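Local coordinates for C-domain type II peptide synthetase (Streptomyces globisporus, PDB 4ZNM), which belongs to the condensation-domain family of type II, probably free-standing, peptide synthetase proteins, with the two-lobed fold of the CoA-dependent acyltransferase superfamily, at residues V410-H415 and A443-V448. Residues are numbered along the deposited sequence; the frame is centred on the assembly and turned at random.
Sequences VLWSIH and ADYLDV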
# COMPACT_ATOMS: atom_id res chain seq x y z
N VAL A 410 -1.26 -7.84 -10.08
CA VAL A 410 -2.52 -7.78 -9.33
C VAL A 410 -2.15 -7.51 -7.89
O VAL A 410 -1.19 -8.10 -7.37
CB VAL A 410 -3.31 -9.09 -9.48
CG1 VAL A 410 -4.54 -9.10 -8.61
CG2 VAL A 410 -3.68 -9.31 -10.93
N LEU A 411 -2.87 -6.61 -7.23
CA LEU A 411 -2.55 -6.30 -5.86
C LEU A 411 -3.78 -6.40 -4.96
O LEU A 411 -4.81 -5.76 -5.20
CB LEU A 411 -1.94 -4.93 -5.77
CG LEU A 411 -1.65 -4.42 -4.37
CD1 LEU A 411 -0.62 -5.29 -3.75
CD2 LEU A 411 -1.15 -2.99 -4.41
N TRP A 412 -3.67 -7.23 -3.92
CA TRP A 412 -4.65 -7.24 -2.84
C TRP A 412 -4.09 -6.44 -1.69
O TRP A 412 -2.99 -6.70 -1.24
CB TRP A 412 -4.96 -8.65 -2.35
CG TRP A 412 -5.45 -9.60 -3.33
CD1 TRP A 412 -4.75 -10.18 -4.32
CD2 TRP A 412 -6.77 -10.15 -3.39
NE1 TRP A 412 -5.54 -11.05 -5.02
CE2 TRP A 412 -6.79 -11.05 -4.46
CE3 TRP A 412 -7.93 -9.97 -2.64
CZ2 TRP A 412 -7.94 -11.76 -4.81
CZ3 TRP A 412 -9.06 -10.67 -2.99
CH2 TRP A 412 -9.06 -11.56 -4.06
N SER A 413 -4.87 -5.48 -1.21
CA SER A 413 -4.44 -4.56 -0.17
C SER A 413 -5.50 -4.56 0.95
O SER A 413 -6.61 -4.08 0.73
CB SER A 413 -4.25 -3.16 -0.75
OG SER A 413 -3.81 -2.22 0.23
N ILE A 414 -5.15 -5.13 2.11
CA ILE A 414 -6.08 -5.30 3.22
C ILE A 414 -5.73 -4.37 4.37
O ILE A 414 -4.62 -4.48 4.91
CB ILE A 414 -6.05 -6.74 3.76
CG1 ILE A 414 -6.13 -7.77 2.64
CG2 ILE A 414 -7.17 -6.93 4.77
CD1 ILE A 414 -7.39 -7.78 1.90
N HIS A 415 -6.65 -3.50 4.79
CA HIS A 415 -6.46 -2.78 6.05
C HIS A 415 -7.20 -3.50 7.17
O HIS A 415 -8.39 -3.73 7.09
CB HIS A 415 -6.95 -1.33 5.98
CG HIS A 415 -6.86 -0.61 7.28
ND1 HIS A 415 -7.97 -0.27 8.03
CD2 HIS A 415 -5.78 -0.22 8.01
CE1 HIS A 415 -7.58 0.33 9.14
NE2 HIS A 415 -6.26 0.37 9.15
N ALA A 443 -15.04 -12.51 -5.22
CA ALA A 443 -16.17 -13.20 -4.60
C ALA A 443 -15.77 -14.62 -4.18
O ALA A 443 -16.23 -15.11 -3.15
CB ALA A 443 -17.35 -13.23 -5.52
N ASP A 444 -14.92 -15.27 -4.97
CA ASP A 444 -14.38 -16.59 -4.64
C ASP A 444 -13.52 -16.54 -3.37
O ASP A 444 -13.55 -17.45 -2.53
CB ASP A 444 -13.53 -17.16 -5.78
CG ASP A 444 -14.35 -17.53 -7.02
OD1 ASP A 444 -15.60 -17.62 -6.95
OD2 ASP A 444 -13.72 -17.72 -8.08
N TYR A 445 -12.72 -15.49 -3.26
CA TYR A 445 -11.89 -15.31 -2.07
C TYR A 445 -12.76 -15.14 -0.81
O TYR A 445 -12.49 -15.76 0.21
CB TYR A 445 -10.94 -14.10 -2.20
CG TYR A 445 -10.18 -13.84 -0.90
CD1 TYR A 445 -9.11 -14.63 -0.52
CD2 TYR A 445 -10.57 -12.84 -0.04
CE1 TYR A 445 -8.43 -14.44 0.67
CE2 TYR A 445 -9.90 -12.63 1.18
CZ TYR A 445 -8.83 -13.44 1.53
OH TYR A 445 -8.16 -13.24 2.73
N LEU A 446 -13.80 -14.31 -0.87
CA LEU A 446 -14.59 -14.06 0.33
C LEU A 446 -15.32 -15.33 0.76
O LEU A 446 -15.51 -15.58 1.97
CB LEU A 446 -15.58 -12.90 0.12
CG LEU A 446 -14.87 -11.56 -0.01
CD1 LEU A 446 -15.83 -10.41 -0.41
CD2 LEU A 446 -14.14 -11.20 1.29
N ASP A 447 -15.70 -16.13 -0.22
CA ASP A 447 -16.36 -17.41 0.07
C ASP A 447 -15.36 -18.42 0.68
O ASP A 447 -15.69 -19.11 1.65
CB ASP A 447 -16.99 -17.99 -1.22
CG ASP A 447 -17.74 -19.29 -0.97
OD1 ASP A 447 -18.85 -19.22 -0.39
OD2 ASP A 447 -17.23 -20.37 -1.36
N VAL A 448 -14.15 -18.50 0.13
CA VAL A 448 -13.13 -19.40 0.69
C VAL A 448 -12.88 -19.03 2.15
O VAL A 448 -12.89 -19.89 3.05
CB VAL A 448 -11.83 -19.35 -0.13
CG1 VAL A 448 -10.65 -19.90 0.66
CG2 VAL A 448 -12.00 -20.14 -1.41
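Tyr445 of helix 443-448 and Trp412 of strand 410-415 make this contact almost by themselves. Ahead of Tyr445, Ala443, small and exposed, turns its CB away from the strand; Asp444 follows at the border of the contact, its side chain touching Leu279 of helix 268-284. Tyr445 is the residue that turns to the strand: with CG anti to the backbone N (chi1 174°), its ring extends from the helix toward Trp412. The indole reaches out from the other side, and the two side chains run antiparallel and overlap, the tip of the indole lying beside the root of the tyrosine: Trp412 CH2, at the far corner of the indole, comes 3.7 Å from Tyr445 CB, while Trp412 CZ3 lies 4.0 Å from Tyr445 CG. The six-membered ring and the phenol are inclined at 55°, an oblique pairing with centroids 5.2 Å apart. Two long aromatic side chains suit a gap in which Trp412 CA and Tyr445 CA stand 10.9 Å apart. The phenol OH of the buried Tyr445 is satisfied by a hydrogen bond to the backbone O of Met272, in helix 268-284. Tyr276 and Phe441 each meet the Trp412 ring edge-to-face, making an aromatic cluster. The contact thus packs the C-terminal helix 435-454 against a central strand of a mixed beta-sheet, with helix 268-284 touching both, through Met272 against Ile414 and through Ala275 and Leu279 against Tyr445, as in the layered alpha/beta lobes of condensation domains.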